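Local coordinates for conserved domain protein (Bacillus anthracis, PDB 3FBQ) that is of unknown function but is largely beta-strand, with regions that probably adopt E-set, immunoglobulin-like folds, at residues M33-I44 and I133-L141. Residues are numbered along the deposited sequence; the frame is centred on the assembly and turned at random.
Sequences MTRESNGVKVTI and IQGHWNFAL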
loop_
_atom_site.group_PDB
_atom_site.type_symbol
_atom_site.label_atom_id
_atom_site.label_comp_id
_atom_site.label_asym_id
_atom_site.label_seq_id
_atom_site.Cartn_x
_atom_site.Cartn_y
_atom_site.Cartn_z
ATOM N N MET A 33 2.315 -16.232 -16.664
ATOM C CA MET A 33 1.834 -14.964 -17.223
ATOM C C MET A 33 2.619 -13.738 -16.646
ATOM O O MET A 33 2.842 -13.645 -15.430
ATOM C CB MET A 33 0.320 -14.930 -17.094
ATOM C CG MET A 33 -0.283 -13.710 -16.532
ATOM S SD MET A 33 -2.096 -14.005 -16.521
ATOM C CE MET A 33 -2.587 -13.144 -18.056
ATOM N N THR A 34 3.095 -12.865 -17.533
ATOM C CA THR A 34 4.035 -11.791 -17.167
ATOM C C THR A 34 3.479 -10.372 -17.297
ATOM O O THR A 34 2.701 -10.105 -18.185
ATOM C CB THR A 34 5.316 -11.838 -18.038
ATOM O OG1 THR A 34 5.755 -13.194 -18.129
ATOM C CG2 THR A 34 6.411 -11.077 -17.402
ATOM N N ARG A 35 3.911 -9.499 -16.390
ATOM C CA ARG A 35 3.707 -8.065 -16.422
ATOM C C ARG A 35 5.027 -7.322 -16.281
ATOM O O ARG A 35 5.836 -7.663 -15.430
ATOM C CB ARG A 35 2.779 -7.636 -15.284
ATOM C CG ARG A 35 1.356 -7.286 -15.748
ATOM C CD ARG A 35 0.884 -8.286 -16.770
ATOM N NE ARG A 35 -0.499 -8.671 -16.569
ATOM C CZ ARG A 35 -1.093 -9.704 -17.154
ATOM N NH1 ARG A 35 -0.434 -10.517 -17.986
ATOM N NH2 ARG A 35 -2.367 -9.910 -16.888
ATOM N N GLU A 36 5.263 -6.315 -17.123
ATOM C CA GLU A 36 6.506 -5.543 -17.013
ATOM C C GLU A 36 6.468 -4.017 -17.113
ATOM O O GLU A 36 6.163 -3.499 -18.169
ATOM C CB GLU A 36 7.513 -6.046 -18.027
ATOM C CG GLU A 36 8.882 -5.785 -17.487
ATOM C CD GLU A 36 9.954 -6.111 -18.428
ATOM O OE1 GLU A 36 10.883 -5.278 -18.505
ATOM O OE2 GLU A 36 9.879 -7.181 -19.080
ATOM N N SER A 37 6.829 -3.306 -16.047
ATOM C CA SER A 37 6.984 -1.843 -16.082
ATOM C C SER A 37 8.262 -1.517 -15.345
ATOM O O SER A 37 8.695 -2.290 -14.490
ATOM C CB SER A 37 5.837 -1.099 -15.384
ATOM O OG SER A 37 4.574 -1.686 -15.563
ATOM N N ASN A 38 8.869 -0.388 -15.690
ATOM C CA ASN A 38 9.928 0.207 -14.905
ATOM C C ASN A 38 11.122 -0.592 -14.572
ATOM O O ASN A 38 11.642 -0.448 -13.463
ATOM C CB ASN A 38 9.415 0.604 -13.563
ATOM C CG ASN A 38 8.987 1.994 -13.527
ATOM O OD1 ASN A 38 7.783 2.251 -13.686
ATOM N ND2 ASN A 38 9.943 2.938 -13.361
ATOM N N GLY A 39 11.573 -1.410 -15.493
ATOM C CA GLY A 39 12.679 -2.281 -15.219
ATOM C C GLY A 39 12.343 -3.527 -14.424
ATOM O O GLY A 39 13.249 -4.330 -14.153
ATOM N N VAL A 40 11.066 -3.708 -14.057
ATOM C CA VAL A 40 10.654 -4.844 -13.256
ATOM C C VAL A 40 9.608 -5.797 -13.946
ATOM O O VAL A 40 8.450 -5.442 -14.202
ATOM C CB VAL A 40 10.136 -4.323 -11.836
ATOM C CG1 VAL A 40 9.843 -5.469 -10.836
ATOM C CG2 VAL A 40 11.126 -3.331 -11.242
ATOM N N LYS A 41 10.033 -7.033 -14.176
ATOM C CA LYS A 41 9.210 -8.065 -14.755
ATOM C C LYS A 41 8.685 -8.899 -13.626
ATOM O O LYS A 41 9.490 -9.520 -12.927
ATOM C CB LYS A 41 10.119 -8.910 -15.668
ATOM C CG LYS A 41 9.385 -9.782 -16.687
ATOM C CD LYS A 41 10.288 -10.465 -17.712
ATOM C CE LYS A 41 9.456 -11.537 -18.431
ATOM N NZ LYS A 41 10.189 -12.608 -19.212
ATOM N N VAL A 42 7.368 -8.890 -13.386
ATOM C CA VAL A 42 6.720 -9.833 -12.439
ATOM C C VAL A 42 5.975 -10.948 -13.210
ATOM O O VAL A 42 5.180 -10.627 -14.075
ATOM C CB VAL A 42 5.708 -9.164 -11.507
ATOM C CG1 VAL A 42 5.051 -10.225 -10.527
ATOM C CG2 VAL A 42 6.360 -7.978 -10.711
ATOM N N THR A 43 6.286 -12.231 -12.904
ATOM C CA THR A 43 5.643 -13.413 -13.423
ATOM C C THR A 43 4.903 -14.123 -12.335
ATOM O O THR A 43 5.388 -14.238 -11.212
ATOM C CB THR A 43 6.671 -14.362 -13.927
ATOM O OG1 THR A 43 7.390 -13.637 -14.905
ATOM C CG2 THR A 43 6.036 -15.635 -14.647
ATOM N N ILE A 44 3.709 -14.609 -12.659
ATOM C CA ILE A 44 2.905 -15.366 -11.707
ATOM C C ILE A 44 2.804 -16.832 -12.116
ATOM O O ILE A 44 1.992 -17.196 -12.966
ATOM C CB ILE A 44 1.487 -14.780 -11.575
ATOM C CG1 ILE A 44 1.335 -14.046 -10.242
ATOM C CG2 ILE A 44 0.444 -15.879 -11.705
ATOM C CD1 ILE A 44 -0.022 -14.220 -9.599
ATOM N N ILE A 133 10.549 1.221 -6.301
ATOM C CA ILE A 133 10.220 1.357 -7.690
ATOM C C ILE A 133 8.697 1.505 -7.767
ATOM O O ILE A 133 7.938 0.590 -7.418
ATOM C CB ILE A 133 10.730 0.175 -8.543
ATOM C CG1 ILE A 133 12.248 0.147 -8.632
ATOM C CG2 ILE A 133 10.220 0.268 -9.970
ATOM C CD1 ILE A 133 12.723 -1.240 -8.662
ATOM N N GLN A 134 8.255 2.679 -8.197
ATOM C CA GLN A 134 6.839 2.951 -8.374
ATOM C C GLN A 134 6.281 2.340 -9.660
ATOM O O GLN A 134 6.975 2.255 -10.654
ATOM C CB GLN A 134 6.655 4.456 -8.394
ATOM C CG GLN A 134 7.023 5.103 -7.054
ATOM C CD GLN A 134 5.924 5.000 -5.988
ATOM O OE1 GLN A 134 6.041 4.255 -4.983
ATOM N NE2 GLN A 134 4.851 5.795 -6.190
ATOM N N GLY A 135 5.049 1.880 -9.649
ATOM C CA GLY A 135 4.373 1.559 -10.890
ATOM C C GLY A 135 3.163 0.712 -10.604
ATOM O O GLY A 135 2.686 0.623 -9.469
ATOM N N HIS A 136 2.688 0.053 -11.645
ATOM C CA HIS A 136 1.568 -0.866 -11.565
ATOM C C HIS A 136 1.919 -2.206 -12.230
ATOM O O HIS A 136 2.358 -2.239 -13.383
ATOM C CB HIS A 136 0.406 -0.270 -12.342
ATOM C CG HIS A 136 -0.516 0.538 -11.509
ATOM N ND1 HIS A 136 -1.020 1.761 -11.922
ATOM C CD2 HIS A 136 -1.023 0.319 -10.274
ATOM C CE1 HIS A 136 -1.832 2.235 -11.000
ATOM N NE2 HIS A 136 -1.847 1.384 -9.984
ATOM N N TRP A 137 1.651 -3.308 -11.570
ATOM C CA TRP A 137 1.778 -4.585 -12.210
ATOM C C TRP A 137 0.565 -5.300 -11.720
ATOM O O TRP A 137 0.405 -5.430 -10.530
ATOM C CB TRP A 137 3.012 -5.290 -11.699
ATOM C CG TRP A 137 4.366 -4.606 -11.972
ATOM C CD1 TRP A 137 5.258 -4.957 -12.914
ATOM C CD2 TRP A 137 4.959 -3.477 -11.256
ATOM N NE1 TRP A 137 6.369 -4.120 -12.869
ATOM C CE2 TRP A 137 6.213 -3.216 -11.857
ATOM C CE3 TRP A 137 4.530 -2.649 -10.201
ATOM C CZ2 TRP A 137 7.052 -2.178 -11.422
ATOM C CZ3 TRP A 137 5.348 -1.633 -9.772
ATOM C CH2 TRP A 137 6.598 -1.395 -10.371
ATOM N N ASN A 138 -0.329 -5.715 -12.605
ATOM C CA ASN A 138 -1.641 -6.220 -12.217
ATOM C C ASN A 138 -1.941 -7.531 -12.886
ATOM O O ASN A 138 -1.646 -7.692 -14.069
ATOM C CB ASN A 138 -2.716 -5.219 -12.609
ATOM C CG ASN A 138 -2.470 -3.850 -12.005
ATOM O OD1 ASN A 138 -2.855 -2.850 -12.588
ATOM N ND2 ASN A 138 -1.751 -3.787 -10.866
ATOM N N PHE A 139 -2.524 -8.477 -12.153
ATOM C CA PHE A 139 -3.110 -9.647 -12.774
ATOM C C PHE A 139 -4.493 -9.772 -12.206
ATOM O O PHE A 139 -4.695 -9.671 -10.989
ATOM C CB PHE A 139 -2.307 -10.933 -12.514
ATOM C CG PHE A 139 -0.800 -10.798 -12.711
ATOM C CD1 PHE A 139 -0.165 -11.464 -13.729
ATOM C CD2 PHE A 139 -0.021 -10.016 -11.850
ATOM C CE1 PHE A 139 1.242 -11.346 -13.912
ATOM C CE2 PHE A 139 1.359 -9.867 -12.032
ATOM C CZ PHE A 139 2.004 -10.542 -13.047
ATOM N N ALA A 140 -5.453 -9.987 -13.115
ATOM C CA ALA A 140 -6.866 -10.238 -12.786
ATOM C C ALA A 140 -7.244 -11.599 -13.363
ATOM O O ALA A 140 -7.348 -11.744 -14.565
ATOM C CB ALA A 140 -7.728 -9.168 -13.416
ATOM N N LEU A 141 -7.482 -12.605 -12.548
ATOM C CA LEU A 141 -7.822 -13.890 -13.156
ATOM C C LEU A 141 -8.664 -14.791 -12.240
ATOM O O LEU A 141 -8.710 -14.594 -11.035
ATOM C CB LEU A 141 -6.538 -14.563 -13.707
ATOM C CG LEU A 141 -5.340 -14.540 -12.762
ATOM C CD1 LEU A 141 -5.196 -15.916 -12.308
ATOM C CD2 LEU A 141 -4.043 -14.134 -13.432
HETATM O O HOH W 1 -4.710 -8.688 -15.819
#
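W137, whose CB points at the hairpin, and F139, whose ring end swings in to it, pack strand 133-141 against the beta hairpin 33-44, joining two facing antiparallel sheets of a beta sandwich. The indole spans the end of the hairpin: NE1 donates to V40 O at 2.8 Å, the acceptor lying 18° out of the indole plane, and V42 CG2 makes a CH-pi contact with the five-membered ring from one face while S37 CB and OG lie over the other, S37 OG also donating to H136 O at 3.2 Å. The F139 phenyl has R35 NE and I44 CB over opposite faces, and its edge faces M33 O and V42 O. The guanidinium of R35 lies nearly parallel to that phenyl, the planes 16° apart, with F139 CD1 over the centre of one guanidinium face. Bends at chi2 (42°) and chi3 turn the arginine chain back toward M33 and let NE donate to N138 O at 2.9 Å. Its NH1 is held by T34 O, and a water joins NH2 to A140 N. Near the turn V40 CG2 meets I133 CD1; farther from it M33 SD meets L141 CD2. Beyond this shell, W119 and L60 pack on V42, and a strand of the second subunit pairs with both 34-36 and 134-136. The type I' turn S37-V40 sets the acceptor of the indole: V40 O also receives S37 N, from the carbonyl face opposite to W137 NE1.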